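Local coordinates for protein inositol dehydrogenase (Lactobacillus casei, PDB 4MKX) that probably oxidises scyllo-inositol with NAD as cofactor, as a Rossmann-fold sugar alcohol dehydrogenase of the Gfo/Idh/MocA family, at residues 92-97 with 117-122; 99-104 with 124-129. One frame throughout, in Å; residues are numbered along the deposited sequence.

How the interactions relate
Interaction 1 (92-97 with 117-122) and interaction 2 (99-104 with 124-129) are successive points on one interface, where helix 93-102 packs beside helix 117-128 on the parallel sheet of the Rossmann domain. Their centres lie about 11 Å apart. Leu101 follows Leu94 by seven positions, as Ile127 follows Ile120; the CA atoms of Leu94 and Leu101 are 10.7 Å apart, those of Ile120 and Ile127 10.4 Å. The leucine-isoleucine pairing therefore recurs after two helical turns. Both contacts sit on the same side of the chain's centre, their own centres about 17 and 21 Å from it, and both are structural packing.

Interaction 1 (92-97 with 117-122); sequences FHLQQI and IEAIEH
Leu94 reaches across from helix 93-102 and sets one methyl group, CD1, into the angle between Ala119 and Ile120 of helix 117-128. The evidence is in the two shortest side-chain approaches: Leu94 CD1 lies 3.6 Å from Ala119 CB and 3.9 Å from Ile120 CG1. Seen from CD1, these two carbons lie in directions about 90° apart, so the methyl rests between them and is not aimed at either alone. It also comes down onto the backbone that joins them, with Leu94 CD1 3.7 Å from Ile120 N. The CA atoms of Leu94 and Ile120 are the nearest pair across the segments, at 7.0 Å.

Orientation differs among the three residues. Leu94 and Ala119 both direct their CB atoms at the opposing helix. Ile120 starts off to the side; its CG1 lies beside its own backbone N (chi1 -64°), and the flank of this branch meets the leucine. The Ile120 side chain also touches Leu332 and Thr335 of helix 328-347, and Ile113, which in turn touches Leu94. On the sheet side of helix 93-102, Ile97 packs against Ile86 of strand 83-86, while His93 is fixed by hydrogen bonds to the backbone oxygens of Ser88 and Pro112. The contact thus joins the helices of two consecutive beta-alpha-beta crossovers in the NAD-binding type of domain, the loop after strand 106-109 contributing Ile113 to the same apolar patch.

No hydrogen bond crosses the two segments, and only 121 Å² is buried between them. The side-chain contacts are aliphatic, and the leucine methyl lies against the backbone at Ile120 N as well: a single methyl rests on two consecutive residues, and the attraction is van der Waals and hydrophobic.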
ATOM      1  N   PHE A  92     -37.948 -15.632  12.861  1.00 19.39           N
ATOM      2  CA  PHE A  92     -38.769 -16.601  12.124  1.00 19.26           C
ATOM      3  C   PHE A  92     -37.966 -17.772  11.581  1.00 18.17           C
ATOM      4  O   PHE A  92     -38.542 -18.740  11.082  1.00 17.78           O
ATOM      5  CB  PHE A  92     -39.481 -15.920  10.952  1.00 19.27           C
ATOM      6  CG  PHE A  92     -40.435 -14.842  11.366  1.00 21.45           C
ATOM      7  CD1 PHE A  92     -41.730 -15.157  11.749  1.00 28.66           C
ATOM      8  CD2 PHE A  92     -40.040 -13.516  11.370  1.00 23.54           C
ATOM      9  CE1 PHE A  92     -42.613 -14.161  12.134  1.00 28.19           C
ATOM     10  CE2 PHE A  92     -40.917 -12.517  11.753  1.00 24.34           C
ATOM     11  CZ  PHE A  92     -42.206 -12.842  12.135  1.00 25.53           C
ATOM     12  N   HIS A  93     -36.641 -17.680  11.652  1.00 14.79           N
ATOM     13  CA  HIS A  93     -35.783 -18.698  11.042  1.00 14.94           C
ATOM     14  C   HIS A  93     -36.080 -20.121  11.512  1.00 16.83           C
ATOM     15  O   HIS A  93     -36.284 -21.003  10.694  1.00 15.99           O
ATOM     16  CB  HIS A  93     -34.301 -18.377  11.226  1.00 15.65           C
ATOM     17  CG  HIS A  93     -33.848 -17.191  10.441  1.00 14.93           C
ATOM     18  ND1 HIS A  93     -32.531 -16.776  10.405  1.00 11.77           N
ATOM     19  CD2 HIS A  93     -34.539 -16.316   9.676  1.00 13.56           C
ATOM     20  CE1 HIS A  93     -32.433 -15.702   9.645  1.00 15.88           C
ATOM     21  NE2 HIS A  93     -33.636 -15.398   9.190  1.00 15.14           N
ATOM     22  N   LEU A  94     -36.114 -20.345  12.822  1.00 16.45           N
ATOM     23  CA  LEU A  94     -36.298 -21.696  13.345  1.00 12.90           C
ATOM     24  C   LEU A  94     -37.612 -22.339  12.914  1.00 14.66           C
ATOM     25  O   LEU A  94     -37.616 -23.490  12.486  1.00 16.70           O
ATOM     26  CB  LEU A  94     -36.191 -21.711  14.875  1.00 13.12           C
ATOM     27  CG  LEU A  94     -34.830 -21.259  15.408  1.00 12.05           C
ATOM     28  CD1 LEU A  94     -34.846 -21.259  16.921  1.00 14.59           C
ATOM     29  CD2 LEU A  94     -33.751 -22.186  14.911  1.00 15.14           C
ATOM     30  N   GLN A  95     -38.714 -21.602  13.001  1.00 15.51           N
ATOM     31  CA  GLN A  95     -40.015 -22.192  12.673  1.00 16.87           C
ATOM     32  C   GLN A  95     -40.127 -22.465  11.175  1.00 16.80           C
ATOM     33  O   GLN A  95     -40.743 -23.457  10.760  1.00 18.25           O
ATOM     34  CB  GLN A  95     -41.177 -21.326  13.178  1.00 20.61           C
ATOM     35  CG  GLN A  95     -41.364 -19.990  12.469  1.00 24.17           C
ATOM     36  CD  GLN A  95     -42.697 -19.336  12.807  0.30 25.11           C
ATOM     37  OE1 GLN A  95     -43.305 -19.634  13.836  0.14 26.02           O
ATOM     38  NE2 GLN A  95     -43.158 -18.445  11.937  0.63 28.10           N
ATOM     39  N   GLN A  96     -39.497 -21.614  10.365  1.00 15.87           N
ATOM     40  CA  GLN A  96     -39.518 -21.806   8.915  1.00 15.89           C
ATOM     41  C   GLN A  96     -38.581 -22.933   8.472  1.00 15.30           C
ATOM     42  O   GLN A  96     -38.918 -23.707   7.565  1.00 15.86           O
ATOM     43  CB  GLN A  96     -39.249 -20.485   8.185  1.00 15.29           C
ATOM     44  CG  GLN A  96     -40.376 -19.461   8.374  1.00 16.66           C
ATOM     45  CD  GLN A  96     -40.050 -18.091   7.835  1.00 18.31           C
ATOM     46  OE1 GLN A  96     -38.903 -17.805   7.486  1.00 17.80           O
ATOM     47  NE2 GLN A  96     -41.055 -17.225   7.772  1.00 18.84           N
ATOM     48  N   ILE A  97     -37.421 -23.036   9.113  1.00 15.12           N
ATOM     49  CA  ILE A  97     -36.524 -24.172   8.908  1.00 10.49           C
ATOM     50  C   ILE A  97     -37.248 -25.507   9.191  1.00 17.80           C
ATOM     51  O   ILE A  97     -37.207 -26.425   8.377  1.00 18.02           O
ATOM     52  CB  ILE A  97     -35.265 -24.065   9.790  1.00 15.08           C
ATOM     53  CG1 ILE A  97     -34.325 -22.982   9.266  1.00 11.84           C
ATOM     54  CG2 ILE A  97     -34.506 -25.375   9.806  1.00 14.06           C
ATOM     55  CD1 ILE A  97     -33.249 -22.619  10.296  1.00 14.39           C
ATOM     56  N   ILE A 117     -31.502 -20.338  22.702  1.00 19.91           N
ATOM     57  CA  ILE A 117     -30.740 -21.583  22.771  1.00 19.78           C
ATOM     58  C   ILE A 117     -31.636 -22.831  22.848  1.00 19.70           C
ATOM     59  O   ILE A 117     -31.388 -23.818  22.163  1.00 22.91           O
ATOM     60  CB  ILE A 117     -29.811 -21.595  23.995  1.00 24.33           C
ATOM     61  CG1 ILE A 117     -28.928 -20.344  24.023  1.00 31.15           C
ATOM     62  CG2 ILE A 117     -28.956 -22.854  24.000  1.00 25.25           C
ATOM     63  CD1 ILE A 117     -27.882 -20.324  22.939  1.00 28.42           C
ATOM     64  N   GLU A 118     -32.654 -22.790  23.701  1.00 21.77           N
ATOM     65  CA  GLU A 118     -33.556 -23.931  23.851  1.00 21.60           C
ATOM     66  C   GLU A 118     -34.265 -24.227  22.528  1.00 22.89           C
ATOM     67  O   GLU A 118     -34.313 -25.373  22.080  1.00 23.94           O
ATOM     68  CB  GLU A 118     -34.593 -23.675  24.960  1.00 22.16           C
ATOM     69  CG  GLU A 118     -35.638 -24.791  25.086  1.00 28.86           C
ATOM     70  CD  GLU A 118     -36.688 -24.512  26.146  1.00 33.52           C
ATOM     71  OE1 GLU A 118     -36.616 -23.448  26.801  1.00 37.10           O
ATOM     72  OE2 GLU A 118     -37.587 -25.362  26.323  1.00 35.36           O
ATOM     73  N   ALA A 119     -34.814 -23.188  21.909  1.00 20.66           N
ATOM     74  CA  ALA A 119     -35.485 -23.338  20.624  1.00 18.76           C
ATOM     75  C   ALA A 119     -34.528 -23.833  19.539  1.00 20.65           C
ATOM     76  O   ALA A 119     -34.917 -24.622  18.674  1.00 19.69           O
ATOM     77  CB  ALA A 119     -36.157 -22.037  20.214  1.00 19.16           C
ATOM     78  N   ILE A 120     -33.279 -23.374  19.567  1.00 18.60           N
ATOM     79  CA  ILE A 120     -32.292 -23.853  18.599  1.00 18.35           C
ATOM     80  C   ILE A 120     -32.032 -25.364  18.725  1.00 21.76           C
ATOM     81  O   ILE A 120     -31.935 -26.076  17.720  1.00 20.64           O
ATOM     82  CB  ILE A 120     -30.966 -23.061  18.676  1.00 15.83           C
ATOM     83  CG1 ILE A 120     -31.196 -21.598  18.296  1.00 15.43           C
ATOM     84  CG2 ILE A 120     -29.927 -23.681  17.757  1.00 17.49           C
ATOM     85  CD1 ILE A 120     -29.952 -20.698  18.530  1.00 15.30           C
ATOM     86  N   GLU A 121     -31.955 -25.867  19.954  1.00 20.06           N
ATOM     87  CA  GLU A 121     -31.721 -27.295  20.141  1.00 20.83           C
ATOM     88  C   GLU A 121     -32.902 -28.136  19.641  1.00 17.89           C
ATOM     89  O   GLU A 121     -32.708 -29.244  19.142  1.00 20.18           O
ATOM     90  CB  GLU A 121     -31.376 -27.602  21.605  1.00 24.35           C
ATOM     91  CG  GLU A 121     -30.123 -26.856  22.061  1.00 26.64           C
ATOM     92  CD  GLU A 121     -29.492 -27.437  23.313  1.00 34.59           C
ATOM     93  OE1 GLU A 121     -30.051 -28.403  23.874  1.00 35.62           O
ATOM     94  OE2 GLU A 121     -28.430 -26.928  23.727  1.00 37.56           O
ATOM     95  N   HIS A 122     -34.110 -27.589  19.738  1.00 18.35           N
ATOM     96  CA  HIS A 122     -35.295 -28.261  19.202  1.00 21.20           C
ATOM     97  C   HIS A 122     -35.152 -28.392  17.691  1.00 20.18           C
ATOM     98  O   HIS A 122     -35.445 -29.436  17.110  1.00 18.88           O
ATOM     99  CB  HIS A 122     -36.556 -27.468  19.540  1.00 20.63           C
ATOM    100  CG  HIS A 122     -37.826 -28.112  19.072  1.00 24.61           C
ATOM    101  ND1 HIS A 122     -38.356 -27.897  17.816  1.00 23.87           N
ATOM    102  CD2 HIS A 122     -38.686 -28.949  19.703  1.00 26.95           C
ATOM    103  CE1 HIS A 122     -39.480 -28.582  17.690  1.00 26.27           C
ATOM    104  NE2 HIS A 122     -39.702 -29.229  18.821  1.00 26.08           N
TER

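Interaction 2 (99-104 with 124-129); sequences SALNAG and QQVIAQ
The backbones come closest at Leu101 and Ile127, whose CA atoms are 7.3 Å apart, where the two neighbouring helices of the Rossmann fold approach their C-terminal ends. Leu101 directs its side chain at the opposing helix, and its CD1 does the touching, 3.7 Å from Ile127 CG1 and 3.9 Å from Ile127 CA. Although Ile127 turns its CB away, its CG1 is placed beside the backbone N (chi1 -66°) and so remains within reach of the leucine methyl. The same isoleucine also touches Ala328 of helix 328-347, and Leu101 continues inward to Val107 of strand 106-109, which ties the pair to the sheet.

Just beyond, the helix carrying Leu101 ends in a Schellman motif: Gly104, with positive phi, is the C-prime residue, and Gly104 N bonds to Leu101 O at 3.0 Å. Val126, unlike Ile127, points its CB at the other helix, yet Val126 CG1 is 4.5 Å from Leu101 CD1. The Val126 and Asn102 side chains cross at about a right angle, and the closest approach there is Asn102 OD1 to Val126 CG1, 4.1 Å, an amide oxygen beside a methyl.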
ATOM      1  N   SER A  99     -40.514 -26.211   9.377  1.00 14.87           N
ATOM      2  CA  SER A  99     -41.604 -26.434   8.440  1.00 16.79           C
ATOM      3  C   SER A  99     -41.108 -26.888   7.076  1.00 21.02           C
ATOM      4  O   SER A  99     -41.679 -27.798   6.466  1.00 19.99           O
ATOM      5  CB  SER A  99     -42.420 -25.163   8.279  1.00 18.07           C
ATOM      6  OG  SER A  99     -43.260 -25.263   7.148  0.46 21.52           O
ATOM      7  N   ALA A 100     -40.045 -26.255   6.587  1.00 17.83           N
ATOM      8  CA  ALA A 100     -39.524 -26.618   5.277  1.00 16.19           C
ATOM      9  C   ALA A 100     -38.993 -28.044   5.270  1.00 17.74           C
ATOM     10  O   ALA A 100     -39.231 -28.796   4.326  1.00 18.42           O
ATOM     11  CB  ALA A 100     -38.431 -25.646   4.846  1.00 15.75           C
ATOM     12  N   LEU A 101     -38.288 -28.424   6.331  1.00 16.01           N
ATOM     13  CA  LEU A 101     -37.716 -29.760   6.418  1.00 16.24           C
ATOM     14  C   LEU A 101     -38.824 -30.805   6.535  1.00 19.68           C
ATOM     15  O   LEU A 101     -38.746 -31.871   5.921  1.00 21.28           O
ATOM     16  CB  LEU A 101     -36.750 -29.871   7.600  1.00 18.28           C
ATOM     17  CG  LEU A 101     -35.429 -29.131   7.425  1.00 18.19           C
ATOM     18  CD1 LEU A 101     -34.578 -29.285   8.691  1.00 19.05           C
ATOM     19  CD2 LEU A 101     -34.675 -29.658   6.223  1.00 20.33           C
ATOM     20  N   ASN A 102     -39.851 -30.485   7.312  1.00 19.27           N
ATOM     21  CA  ASN A 102     -40.982 -31.400   7.487  1.00 21.12           C
ATOM     22  C   ASN A 102     -41.755 -31.627   6.186  1.00 25.20           C
ATOM     23  O   ASN A 102     -42.379 -32.672   5.996  1.00 23.36           O
ATOM     24  CB  ASN A 102     -41.906 -30.899   8.604  1.00 22.70           C
ATOM     25  CG  ASN A 102     -41.334 -31.153   9.998  1.00 28.98           C
ATOM     26  OD1 ASN A 102     -40.678 -32.171  10.236  1.00 32.45           O
ATOM     27  ND2 ASN A 102     -41.581 -30.228  10.923  1.00 26.83           N
ATOM     28  N   ALA A 103     -41.707 -30.650   5.287  1.00 20.90           N
ATOM     29  CA  ALA A 103     -42.362 -30.775   3.994  1.00 19.93           C
ATOM     30  C   ALA A 103     -41.405 -31.285   2.927  1.00 20.99           C
ATOM     31  O   ALA A 103     -41.718 -31.254   1.735  1.00 24.35           O
ATOM     32  CB  ALA A 103     -42.964 -29.471   3.584  1.00 19.44           C
ATOM     33  N   GLY A 104     -40.245 -31.765   3.363  1.00 20.60           N
ATOM     34  CA  GLY A 104     -39.291 -32.398   2.471  1.00 18.76           C
ATOM     35  C   GLY A 104     -38.518 -31.451   1.566  1.00 20.09           C
ATOM     36  O   GLY A 104     -38.158 -31.818   0.448  1.00 17.31           O
ATOM     37  N   GLN A 124     -32.254 -28.342  15.985  1.00 14.86           N
ATOM     38  CA  GLN A 124     -31.191 -29.305  15.745  1.00 16.37           C
ATOM     39  C   GLN A 124     -31.731 -30.728  15.681  1.00 17.19           C
ATOM     40  O   GLN A 124     -31.281 -31.523  14.860  1.00 16.79           O
ATOM     41  CB  GLN A 124     -30.126 -29.213  16.825  1.00 18.84           C
ATOM     42  CG  GLN A 124     -29.200 -28.029  16.652  1.00 21.03           C
ATOM     43  CD  GLN A 124     -28.155 -27.977  17.736  1.00 20.22           C
ATOM     44  OE1 GLN A 124     -28.452 -27.612  18.870  1.00 24.94           O
ATOM     45  NE2 GLN A 124     -26.926 -28.352  17.396  1.00 23.39           N
ATOM     46  N   GLN A 125     -32.677 -31.044  16.559  1.00 17.31           N
ATOM     47  CA  GLN A 125     -33.299 -32.368  16.546  1.00 18.49           C
ATOM     48  C   GLN A 125     -34.063 -32.614  15.240  1.00 17.94           C
ATOM     49  O   GLN A 125     -33.916 -33.668  14.622  1.00 19.17           O
ATOM     50  CB  GLN A 125     -34.213 -32.532  17.761  1.00 16.83           C
ATOM     51  CG  GLN A 125     -35.080 -33.783  17.730  1.00 17.68           C
ATOM     52  CD  GLN A 125     -34.282 -35.070  17.865  1.00 19.33           C
ATOM     53  OE1 GLN A 125     -33.085 -35.055  18.136  1.00 19.51           O
ATOM     54  NE2 GLN A 125     -34.958 -36.198  17.699  1.00 21.35           N
ATOM     55  N   VAL A 126     -34.866 -31.637  14.821  1.00 14.88           N
ATOM     56  CA  VAL A 126     -35.617 -31.746  13.568  1.00 17.00           C
ATOM     57  C   VAL A 126     -34.657 -31.939  12.392  1.00 19.49           C
ATOM     58  O   VAL A 126     -34.871 -32.788  11.531  1.00 19.27           O
ATOM     59  CB  VAL A 126     -36.531 -30.525  13.327  1.00 17.65           C
ATOM     60  CG1 VAL A 126     -37.255 -30.656  11.996  1.00 22.29           C
ATOM     61  CG2 VAL A 126     -37.551 -30.387  14.440  1.00 18.76           C
ATOM     62  N   ILE A 127     -33.579 -31.156  12.367  1.00 16.42           N
ATOM     63  CA  ILE A 127     -32.569 -31.308  11.328  1.00 16.12           C
ATOM     64  C   ILE A 127     -31.971 -32.717  11.305  1.00 19.72           C
ATOM     65  O   ILE A 127     -31.798 -33.308  10.239  1.00 18.90           O
ATOM     66  CB  ILE A 127     -31.431 -30.256  11.490  1.00 15.22           C
ATOM     67  CG1 ILE A 127     -31.978 -28.846  11.260  1.00 16.41           C
ATOM     68  CG2 ILE A 127     -30.283 -30.564  10.557  1.00 19.07           C
ATOM     69  CD1 ILE A 127     -30.974 -27.739  11.629  1.00 17.08           C
ATOM     70  N   ALA A 128     -31.681 -33.267  12.483  1.00 19.71           N
ATOM     71  CA  ALA A 128     -31.098 -34.602  12.575  1.00 17.17           C
ATOM     72  C   ALA A 128     -32.062 -35.679  12.066  1.00 18.30           C
ATOM     73  O   ALA A 128     -31.635 -36.744  11.613  1.00 23.12           O
ATOM     74  CB  ALA A 128     -30.687 -34.898  14.009  1.00 16.95           C
ATOM     75  N   GLN A 129     -33.358 -35.403  12.151  1.00 18.92           N
ATOM     76  CA  GLN A 129     -34.367 -36.360  11.695  1.00 21.71           C
ATOM     77  C   GLN A 129     -34.593 -36.290  10.188  1.00 25.28           C
ATOM     78  O   GLN A 129     -35.390 -37.051   9.639  1.00 24.20           O
ATOM     79  CB  GLN A 129     -35.684 -36.150  12.438  1.00 23.18           C
ATOM     80  CG  GLN A 129     -35.621 -36.518  13.911  1.00 25.03           C
ATOM     81  CD  GLN A 129     -36.894 -36.190  14.656  1.00 31.85           C
ATOM     82  OE1 GLN A 129     -37.487 -35.131  14.460  1.00 34.84           O
ATOM     83  NE2 GLN A 129     -37.319 -37.097  15.525  1.00 33.91           N
TER